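Local coordinates for protein pullulanase (Klebsiella oxytoca, PDB 2YOC) that hydrolyses the alpha-1,6-glucosidic linkages of pullulan and related branched dextrins, as a glycoside hydrolase exported through a type 2 secretion system, at residues A348-S356 with L608-Y616; R297-V308 with G319-S327. All blocks are in the same frame, centred on the assembly; numbering follows the deposited sequence.

Both contacts involve the beta sheet of the carbohydrate-binding module 48, and they meet on neighbouring strands: 305-311 carries part of contact 2, and 344-353 carries one side of contact 1. Contact 2 stays inside the module, pairing 305-308 with 319-322 as a hairpin and closing over a selenomethionine. It is partly buried, with Pro-322 and Ser-320 facing solvent. Contact 1 is mostly buried and joins the module to the short helix 608-611 and the turn that follows. Backbone hydrogen bonds set the pairing of 305-308 with 319-322 in contact 2, whereas contact 1 relies on prolines against rings and one histidine-aspartate pair.

Contact 1 (A348-S356 with L608-Y616); sequences AMTVYHPQS and LDKIVPWYY
With CG anti to the backbone N (chi1 -157°), the imidazole of His-353 swings toward the 608-616 segment, and Asp-609 uses the same kind of first torsion (chi1 -158°) to bring its carboxylate to the ring edge. His-353 NE2 gives Asp-609 OD2 a weak, strongly bent hydrogen bond of 3.0 Å, near the plane of the imidazole, while the carboxylate itself stands steeply across that plane. Each group has a second hold within its own segment: His-353 ND1 accepts the backbone N-H of Gln-355 near the ring plane, and Asp-609 OD1 takes the N-H of Trp-614 on its syn side. Asp-609 OD2 is also hydrogen-bonded to Gly-600 N, so the carboxylate joins the backbone at Trp-614 to that at Gly-600.

Pro-613 lies over one face of the imidazole, its CB 3.5 Å from the ring centroid and almost on the normal, a CH-pi contact. The same CB touches Pro-354 CD at 3.6 Å. Pro-354 in turn lays its CB over the six-membered ring of Trp-614, 3.4 Å from the centroid, the two side chains running past each other in opposite directions. His-353 also presents its edge to the indole face in an offset edge-to-face pair, with planes at 84°. Earlier in the strand, Val-351 CG2 meets Pro-613 CD at 4.0 Å. Met-349, a selenomethionine bent at chi2 and chi3, crosses Ile-611 at about a right angle and sets CE 3.9 Å from Ile-611 CG2.

Tyr-362 on the adjoining strand hydrogen-bonds Lys-610 O. Interleaved prolines and aromatic rings thus pack strand 344-353 and the residues just after it, in the carbohydrate-binding module 48, against the segment linking strands 586-591 and 661-664 of the eight-stranded parallel barrel, the catalytic fold of this glycoside hydrolase family.

Contact 2 (R297-V308 with G319-S327); sequences RVWAPTAQQVDV and GSHPMTRDS. With SO4 (sulfate ion), chain Q.
Val-308 and His-321 form an antiparallel hydrogen-bonded pair: His-321 N reaches Val-308 O at 2.8 Å in the carbonyl plane, and Val-308 N returns a bond to His-321 O. Beyond the non-hydrogen-bonded pair Asp-307 and Pro-322, Met-323 N continues the ladder to Val-306 O at 3.0 Å. Proline has no N-H, but position 322 needs none in this register. On that face Asp-307 OD1 lies against Pro-322 CB at 3.4 Å.

The apolar part centres on Met-323, a selenomethionine whose chain turns at chi3 (104°), bringing SE and CE among Val-298, Val-306 and Val-308. Its SE touches Val-306 CG1 at 3.5 Å, while CG packs on Val-308 CG2 at 3.7 Å, with those two side chains crossing at about a right angle. Val-298 CG1 reaches the same SE from strand 293-299, and Tyr-347 adds cover from strand 344-353.

Charged and water-mediated bonds fill the other end. Arg-325, extended from CG to NE, carries its guanidinium to the 300-303 turn, where NH2 binds Pro-301 O at 2.8 Å in the guanidinium plane, though the donor is tilted from the carbonyl plane. Its NE donates to a water that itself donates to Ala-300 O and Ala-303 O. NH1 forms a salt bridge with Asp-242. Separately, Arg-297 grips a sulfate with two arms, NH1 to O3 and NH2 to O1; the ion probably came from the crystallisation liquor.

Main-chain bonds therefore fix the hairpin register, while Arg-325 shares one guanidinium among Pro-301 O, a water and Asp-242 of the pullulanase N2 domain, which probably ties this turn and the hairpin to the preceding domain.

Contact 1 (A348-S356 with L608-Y616)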
loop_
_atom_site.group_PDB
_atom_site.type_symbol
_atom_site.label_atom_id
_atom_site.label_comp_id
_atom_site.label_asym_id
_atom_site.label_seq_id
_atom_site.Cartn_x
_atom_site.Cartn_y
_atom_site.Cartn_z
ATOM N N ALA B 348 32.803 -13.724 -53.136
ATOM C CA ALA B 348 32.937 -12.470 -53.867
ATOM C C ALA B 348 31.520 -12.010 -54.218
ATOM O O ALA B 348 30.829 -12.647 -55.034
ATOM C CB ALA B 348 33.757 -12.671 -55.112
HETATM N N MSE B 349 31.060 -10.947 -53.518
HETATM C CA MSE B 349 29.725 -10.393 -53.661
HETATM C C MSE B 349 29.640 -9.317 -54.736
HETATM O O MSE B 349 30.607 -8.596 -55.003
HETATM C CB MSE B 349 29.305 -9.735 -52.353
HETATM C CG MSE B 349 29.460 -10.607 -51.122
HETATM SE SE MSE B 349 28.261 -12.127 -51.104
HETATM C CE MSE B 349 26.511 -11.157 -51.332
ATOM N N THR B 350 28.441 -9.192 -55.312
ATOM C CA THR B 350 28.011 -8.137 -56.219
ATOM C C THR B 350 26.617 -7.835 -55.688
ATOM O O THR B 350 25.683 -8.611 -55.932
ATOM C CB THR B 350 28.046 -8.544 -57.662
ATOM O OG1 THR B 350 29.396 -8.854 -57.992
ATOM C CG2 THR B 350 27.548 -7.452 -58.549
ATOM N N VAL B 351 26.507 -6.766 -54.872
ATOM C CA VAL B 351 25.274 -6.461 -54.183
ATOM C C VAL B 351 25.051 -4.957 -53.926
ATOM O O VAL B 351 25.976 -4.232 -53.572
ATOM C CB VAL B 351 25.198 -7.333 -52.889
ATOM C CG1 VAL B 351 26.407 -7.112 -51.972
ATOM C CG2 VAL B 351 23.869 -7.179 -52.150
ATOM N N TYR B 352 23.804 -4.513 -54.064
ATOM C CA TYR B 352 23.442 -3.153 -53.789
ATOM C C TYR B 352 23.362 -2.948 -52.266
ATOM O O TYR B 352 22.623 -3.666 -51.583
ATOM C CB TYR B 352 22.103 -2.806 -54.471
ATOM C CG TYR B 352 21.488 -1.535 -53.929
ATOM C CD1 TYR B 352 21.989 -0.288 -54.285
ATOM C CD2 TYR B 352 20.457 -1.578 -52.995
ATOM C CE1 TYR B 352 21.437 0.887 -53.778
ATOM C CE2 TYR B 352 19.913 -0.410 -52.459
ATOM C CZ TYR B 352 20.405 0.824 -52.852
ATOM O OH TYR B 352 19.863 1.975 -52.312
ATOM N N HIS B 353 24.111 -1.961 -51.735
ATOM C CA HIS B 353 24.072 -1.627 -50.309
ATOM C C HIS B 353 23.340 -0.307 -50.160
ATOM O O HIS B 353 23.831 0.705 -50.660
ATOM C CB HIS B 353 25.480 -1.515 -49.697
ATOM C CG HIS B 353 25.472 -1.732 -48.225
ATOM N ND1 HIS B 353 24.642 -0.997 -47.392
ATOM C CD2 HIS B 353 26.131 -2.648 -47.485
ATOM C CE1 HIS B 353 24.834 -1.478 -46.174
ATOM N NE2 HIS B 353 25.729 -2.466 -46.176
ATOM N N PRO B 354 22.193 -0.264 -49.448
ATOM C CA PRO B 354 21.459 1.005 -49.318
ATOM C C PRO B 354 22.169 2.127 -48.561
ATOM O O PRO B 354 21.832 3.292 -48.783
ATOM C CB PRO B 354 20.144 0.591 -48.664
ATOM C CG PRO B 354 20.049 -0.895 -48.865
ATOM C CD PRO B 354 21.461 -1.359 -48.790
ATOM N N GLN B 355 23.170 1.796 -47.721
ATOM C CA GLN B 355 23.960 2.794 -46.996
ATOM C C GLN B 355 24.801 3.648 -47.958
ATOM O O GLN B 355 24.892 4.861 -47.767
ATOM C CB GLN B 355 24.867 2.147 -45.950
ATOM C CG GLN B 355 25.358 3.132 -44.904
ATOM C CD GLN B 355 26.276 2.480 -43.920
ATOM O OE1 GLN B 355 25.942 1.459 -43.304
ATOM N NE2 GLN B 355 27.434 3.086 -43.707
ATOM N N SER B 356 25.419 3.011 -48.972
ATOM C CA SER B 356 26.260 3.649 -49.976
ATOM C C SER B 356 25.477 3.955 -51.273
ATOM O O SER B 356 25.972 4.664 -52.164
ATOM C CB SER B 356 27.457 2.756 -50.281
ATOM O OG SER B 356 27.029 1.500 -50.781
ATOM N N LEU B 608 27.999 -9.794 -41.869
ATOM C CA LEU B 608 26.560 -9.934 -42.108
ATOM C C LEU B 608 25.931 -8.796 -42.923
ATOM O O LEU B 608 25.123 -9.068 -43.815
ATOM C CB LEU B 608 25.797 -10.139 -40.787
ATOM C CG LEU B 608 26.022 -11.463 -40.099
ATOM C CD1 LEU B 608 25.505 -11.426 -38.702
ATOM C CD2 LEU B 608 25.414 -12.611 -40.908
ATOM N N ASP B 609 26.296 -7.530 -42.622
ATOM C CA ASP B 609 25.724 -6.405 -43.358
ATOM C C ASP B 609 26.332 -6.195 -44.762
ATOM O O ASP B 609 25.785 -5.435 -45.566
ATOM C CB ASP B 609 25.687 -5.121 -42.518
ATOM C CG ASP B 609 24.664 -4.109 -43.021
ATOM O OD1 ASP B 609 23.463 -4.488 -43.175
ATOM O OD2 ASP B 609 25.066 -2.951 -43.318
ATOM N N LYS B 610 27.441 -6.884 -45.070
ATOM C CA LYS B 610 28.016 -6.814 -46.401
ATOM C C LYS B 610 27.300 -7.832 -47.301
ATOM O O LYS B 610 27.158 -7.580 -48.499
ATOM C CB LYS B 610 29.521 -7.098 -46.382
ATOM C CG LYS B 610 30.390 -5.946 -45.910
ATOM C CD LYS B 610 31.792 -6.228 -46.380
ATOM C CE LYS B 610 32.832 -5.307 -45.804
ATOM N NZ LYS B 610 33.644 -6.004 -44.772
ATOM N N ILE B 611 26.833 -8.980 -46.713
ATOM C CA ILE B 611 26.152 -10.068 -47.445
ATOM C C ILE B 611 24.673 -9.796 -47.721
ATOM O O ILE B 611 24.229 -9.920 -48.870
ATOM C CB ILE B 611 26.430 -11.483 -46.869
ATOM C CG1 ILE B 611 27.936 -11.704 -46.674
ATOM C CG2 ILE B 611 25.885 -12.541 -47.794
ATOM C CD1 ILE B 611 28.297 -12.783 -45.715
ATOM N N VAL B 612 23.900 -9.477 -46.678
ATOM C CA VAL B 612 22.474 -9.140 -46.836
ATOM C C VAL B 612 22.277 -7.765 -46.179
ATOM O O VAL B 612 21.839 -7.694 -45.008
ATOM C CB VAL B 612 21.410 -10.215 -46.388
ATOM C CG1 VAL B 612 20.017 -9.861 -46.922
ATOM C CG2 VAL B 612 21.789 -11.627 -46.830
ATOM N N PRO B 613 22.659 -6.661 -46.908
ATOM C CA PRO B 613 22.527 -5.312 -46.336
ATOM C C PRO B 613 21.126 -4.996 -45.872
ATOM O O PRO B 613 20.146 -5.399 -46.504
ATOM C CB PRO B 613 22.946 -4.403 -47.474
ATOM C CG PRO B 613 23.832 -5.225 -48.311
ATOM C CD PRO B 613 23.219 -6.585 -48.274
ATOM N N TRP B 614 21.048 -4.333 -44.707
ATOM C CA TRP B 614 19.816 -3.884 -44.055
ATOM C C TRP B 614 18.886 -4.991 -43.574
ATOM O O TRP B 614 17.738 -4.722 -43.191
ATOM C CB TRP B 614 19.120 -2.787 -44.874
ATOM C CG TRP B 614 19.813 -1.455 -44.800
ATOM C CD1 TRP B 614 21.047 -1.194 -44.274
ATOM C CD2 TRP B 614 19.269 -0.187 -45.195
ATOM N NE1 TRP B 614 21.309 0.155 -44.317
ATOM C CE2 TRP B 614 20.239 0.798 -44.887
ATOM C CE3 TRP B 614 18.057 0.214 -45.807
ATOM C CZ2 TRP B 614 20.048 2.149 -45.181
ATOM C CZ3 TRP B 614 17.858 1.560 -46.077
ATOM C CH2 TRP B 614 18.846 2.511 -45.771
ATOM N N TYR B 615 19.406 -6.228 -43.498
ATOM C CA TYR B 615 18.592 -7.335 -43.017
ATOM C C TYR B 615 18.918 -7.719 -41.600
ATOM O O TYR B 615 18.017 -7.747 -40.759
ATOM C CB TYR B 615 18.694 -8.567 -43.925
ATOM C CG TYR B 615 17.926 -9.755 -43.372
ATOM C CD1 TYR B 615 16.580 -9.948 -43.691
ATOM C CD2 TYR B 615 18.540 -10.672 -42.509
ATOM C CE1 TYR B 615 15.861 -11.020 -43.162
ATOM C CE2 TYR B 615 17.825 -11.723 -41.949
ATOM C CZ TYR B 615 16.490 -11.905 -42.296
ATOM O OH TYR B 615 15.781 -12.941 -41.752
ATOM N N TYR B 616 20.186 -8.124 -41.362
ATOM C CA TYR B 616 20.618 -8.639 -40.071
ATOM C C TYR B 616 20.649 -7.606 -38.942
ATOM O O TYR B 616 20.531 -7.969 -37.771
ATOM C CB TYR B 616 21.953 -9.402 -40.194
ATOM C CG TYR B 616 21.940 -10.601 -41.121
ATOM C CD1 TYR B 616 21.464 -11.832 -40.692
ATOM C CD2 TYR B 616 22.526 -10.535 -42.377
ATOM C CE1 TYR B 616 21.503 -12.952 -41.520
ATOM C CE2 TYR B 616 22.609 -11.656 -43.194
ATOM C CZ TYR B 616 22.081 -12.863 -42.770
ATOM O OH TYR B 616 22.173 -13.970 -43.582
#

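Contact 2 (R297-V308 with G319-S327)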
loop_
_atom_site.group_PDB
_atom_site.type_symbol
_atom_site.label_atom_id
_atom_site.label_comp_id
_atom_site.label_asym_id
_atom_site.label_seq_id
_atom_site.Cartn_x
_atom_site.Cartn_y
_atom_site.Cartn_z
ATOM N N ARG B 297 27.148 -22.854 -49.219
ATOM C CA ARG B 297 25.873 -22.169 -49.307
ATOM C C ARG B 297 25.839 -20.912 -48.497
ATOM O O ARG B 297 26.073 -20.915 -47.265
ATOM C CB ARG B 297 24.671 -23.055 -48.964
ATOM C CG ARG B 297 23.319 -22.395 -49.286
ATOM C CD ARG B 297 22.144 -23.293 -49.013
ATOM N NE ARG B 297 22.023 -24.304 -50.064
ATOM C CZ ARG B 297 22.380 -25.573 -49.907
ATOM N NH1 ARG B 297 22.858 -25.995 -48.743
ATOM N NH2 ARG B 297 22.263 -26.434 -50.913
ATOM N N VAL B 298 25.469 -19.833 -49.199
ATOM C CA VAL B 298 25.282 -18.510 -48.606
ATOM C C VAL B 298 23.886 -17.947 -48.956
ATOM O O VAL B 298 23.484 -17.985 -50.126
ATOM C CB VAL B 298 26.469 -17.531 -48.920
ATOM C CG1 VAL B 298 26.648 -17.311 -50.410
ATOM C CG2 VAL B 298 26.325 -16.206 -48.183
ATOM N N TRP B 299 23.158 -17.447 -47.955
ATOM C CA TRP B 299 21.886 -16.774 -48.203
ATOM C C TRP B 299 22.249 -15.325 -48.513
ATOM O O TRP B 299 22.928 -14.674 -47.703
ATOM C CB TRP B 299 20.957 -16.797 -46.973
ATOM C CG TRP B 299 19.572 -16.282 -47.240
ATOM C CD1 TRP B 299 18.675 -16.772 -48.146
ATOM C CD2 TRP B 299 18.920 -15.192 -46.578
ATOM N NE1 TRP B 299 17.505 -16.047 -48.094
ATOM C CE2 TRP B 299 17.628 -15.067 -47.143
ATOM C CE3 TRP B 299 19.316 -14.272 -45.580
ATOM C CZ2 TRP B 299 16.716 -14.081 -46.728
ATOM C CZ3 TRP B 299 18.408 -13.301 -45.156
ATOM C CH2 TRP B 299 17.122 -13.219 -45.720
ATOM N N ALA B 300 21.830 -14.844 -49.696
ATOM C CA ALA B 300 22.061 -13.492 -50.208
ATOM C C ALA B 300 20.934 -13.210 -51.234
ATOM O O ALA B 300 21.181 -13.250 -52.437
ATOM C CB ALA B 300 23.441 -13.408 -50.845
ATOM N N PRO B 301 19.659 -13.032 -50.775
ATOM C CA PRO B 301 18.546 -12.872 -51.729
ATOM C C PRO B 301 18.565 -11.618 -52.601
ATOM O O PRO B 301 17.860 -11.573 -53.618
ATOM C CB PRO B 301 17.309 -12.967 -50.835
ATOM C CG PRO B 301 17.775 -12.466 -49.515
ATOM C CD PRO B 301 19.164 -12.987 -49.374
ATOM N N THR B 302 19.387 -10.625 -52.243
ATOM C CA THR B 302 19.476 -9.411 -53.043
ATOM C C THR B 302 20.684 -9.372 -53.968
ATOM O O THR B 302 20.678 -8.587 -54.923
ATOM C CB THR B 302 19.382 -8.167 -52.172
ATOM O OG1 THR B 302 20.585 -7.991 -51.411
ATOM C CG2 THR B 302 18.148 -8.174 -51.300
ATOM N N ALA B 303 21.728 -10.171 -53.663
ATOM C CA ALA B 303 22.974 -10.192 -54.416
ATOM C C ALA B 303 22.714 -10.426 -55.879
ATOM O O ALA B 303 21.855 -11.242 -56.231
ATOM C CB ALA B 303 23.926 -11.242 -53.881
ATOM N N GLN B 304 23.378 -9.622 -56.720
ATOM C CA GLN B 304 23.309 -9.688 -58.168
ATOM C C GLN B 304 24.161 -10.842 -58.668
ATOM O O GLN B 304 23.792 -11.497 -59.636
ATOM C CB GLN B 304 23.742 -8.355 -58.765
ATOM C CG GLN B 304 22.579 -7.391 -58.849
ATOM C CD GLN B 304 22.989 -6.030 -59.319
ATOM O OE1 GLN B 304 23.841 -5.866 -60.216
ATOM N NE2 GLN B 304 22.330 -5.025 -58.761
ATOM N N GLN B 305 25.275 -11.109 -57.960
ATOM C CA GLN B 305 26.216 -12.208 -58.205
ATOM C C GLN B 305 26.964 -12.613 -56.909
ATOM O O GLN B 305 27.230 -11.761 -56.055
ATOM C CB GLN B 305 27.206 -11.870 -59.330
ATOM C CG GLN B 305 27.900 -13.094 -59.935
ATOM C CD GLN B 305 26.948 -14.152 -60.461
ATOM O OE1 GLN B 305 26.006 -13.864 -61.232
ATOM N NE2 GLN B 305 27.174 -15.401 -60.039
ATOM N N VAL B 306 27.253 -13.922 -56.765
ATOM C CA VAL B 306 28.042 -14.519 -55.689
ATOM C C VAL B 306 28.938 -15.584 -56.321
ATOM O O VAL B 306 28.441 -16.392 -57.103
ATOM C CB VAL B 306 27.207 -15.129 -54.525
ATOM C CG1 VAL B 306 28.106 -15.481 -53.334
ATOM C CG2 VAL B 306 26.079 -14.211 -54.084
ATOM N N ASP B 307 30.246 -15.582 -55.975
ATOM C CA ASP B 307 31.256 -16.563 -56.433
ATOM C C ASP B 307 32.048 -17.080 -55.217
ATOM O O ASP B 307 32.313 -16.300 -54.296
ATOM C CB ASP B 307 32.283 -15.922 -57.404
ATOM C CG ASP B 307 31.801 -15.392 -58.750
ATOM O OD1 ASP B 307 30.585 -15.483 -59.032
ATOM O OD2 ASP B 307 32.644 -14.865 -59.519
ATOM N N VAL B 308 32.453 -18.360 -55.210
ATOM C CA VAL B 308 33.312 -18.862 -54.141
ATOM C C VAL B 308 34.713 -18.610 -54.669
ATOM O O VAL B 308 35.006 -18.966 -55.812
ATOM C CB VAL B 308 33.151 -20.365 -53.786
ATOM C CG1 VAL B 308 33.804 -20.680 -52.436
ATOM C CG2 VAL B 308 31.696 -20.804 -53.788
ATOM N N GLY B 319 41.018 -20.925 -57.342
ATOM C CA GLY B 319 39.780 -21.065 -58.101
ATOM C C GLY B 319 38.728 -20.035 -57.719
ATOM O O GLY B 319 38.639 -19.630 -56.553
ATOM N N SER B 320 37.952 -19.577 -58.720
ATOM C CA SER B 320 36.844 -18.642 -58.560
ATOM C C SER B 320 35.624 -19.269 -59.235
ATOM O O SER B 320 35.581 -19.388 -60.453
ATOM C CB SER B 320 37.170 -17.285 -59.168
ATOM O OG SER B 320 36.019 -16.453 -59.200
ATOM N N HIS B 321 34.648 -19.701 -58.438
ATOM C CA HIS B 321 33.492 -20.408 -58.962
ATOM C C HIS B 321 32.161 -19.689 -58.768
ATOM O O HIS B 321 31.662 -19.609 -57.640
ATOM C CB HIS B 321 33.437 -21.812 -58.355
ATOM C CG HIS B 321 34.753 -22.532 -58.375
ATOM N ND1 HIS B 321 35.524 -22.664 -57.228
ATOM C CD2 HIS B 321 35.400 -23.124 -59.403
ATOM C CE1 HIS B 321 36.594 -23.355 -57.587
ATOM N NE2 HIS B 321 36.568 -23.647 -58.884
ATOM N N PRO B 322 31.534 -19.200 -59.860
ATOM C CA PRO B 322 30.209 -18.576 -59.719
ATOM C C PRO B 322 29.177 -19.581 -59.179
ATOM O O PRO B 322 29.172 -20.756 -59.571
ATOM C CB PRO B 322 29.899 -18.079 -61.129
ATOM C CG PRO B 322 30.719 -18.891 -62.001
ATOM C CD PRO B 322 31.965 -19.229 -61.265
HETATM N N MSE B 323 28.387 -19.135 -58.197
HETATM C CA MSE B 323 27.393 -19.939 -57.496
HETATM C C MSE B 323 26.033 -20.031 -58.176
HETATM O O MSE B 323 25.703 -19.183 -59.009
HETATM C CB MSE B 323 27.259 -19.449 -56.064
HETATM C CG MSE B 323 28.509 -19.725 -55.286
HETATM SE SE MSE B 323 28.531 -18.904 -53.578
HETATM C CE MSE B 323 28.185 -20.421 -52.534
ATOM N N THR B 324 25.247 -21.065 -57.820
ATOM C CA THR B 324 23.926 -21.299 -58.381
ATOM C C THR B 324 22.895 -20.735 -57.451
ATOM O O THR B 324 22.849 -21.104 -56.262
ATOM C CB THR B 324 23.725 -22.792 -58.705
ATOM O OG1 THR B 324 24.744 -23.207 -59.618
ATOM C CG2 THR B 324 22.370 -23.079 -59.322
ATOM N N ARG B 325 22.057 -19.844 -57.978
ATOM C CA ARG B 325 21.011 -19.214 -57.174
ATOM C C ARG B 325 19.736 -20.059 -57.189
ATOM O O ARG B 325 19.298 -20.489 -58.258
ATOM C CB ARG B 325 20.717 -17.788 -57.693
ATOM C CG ARG B 325 19.813 -16.956 -56.807
ATOM C CD ARG B 325 19.442 -15.669 -57.507
ATOM N NE ARG B 325 18.906 -14.674 -56.569
ATOM C CZ ARG B 325 17.610 -14.449 -56.359
ATOM N NH1 ARG B 325 16.689 -15.144 -57.018
ATOM N NH2 ARG B 325 17.225 -13.530 -55.486
ATOM N N ASP B 326 19.150 -20.288 -56.000
ATOM C CA ASP B 326 17.857 -20.938 -55.861
ATOM C C ASP B 326 16.895 -19.776 -55.710
ATOM O O ASP B 326 17.039 -18.968 -54.780
ATOM C CB ASP B 326 17.805 -21.865 -54.630
ATOM C CG ASP B 326 16.429 -22.477 -54.340
ATOM O OD1 ASP B 326 15.665 -22.743 -55.318
ATOM O OD2 ASP B 326 16.126 -22.721 -53.145
ATOM N N SER B 327 15.967 -19.644 -56.666
ATOM C CA SER B 327 15.003 -18.532 -56.704
ATOM C C SER B 327 14.010 -18.477 -55.530
ATOM O O SER B 327 13.634 -17.387 -55.091
ATOM C CB SER B 327 14.267 -18.497 -58.041
ATOM O OG SER B 327 13.687 -19.756 -58.354
HETATM S S SO4 Q . 22.555 -29.875 -49.173
HETATM O O1 SO4 Q . 22.692 -29.452 -50.598
HETATM O O2 SO4 Q . 21.146 -30.283 -48.913
HETATM O O3 SO4 Q . 22.927 -28.774 -48.258
HETATM O O4 SO4 Q . 23.462 -30.988 -48.895
HETATM O O HOH W 1 20.206 -12.852 -54.969
#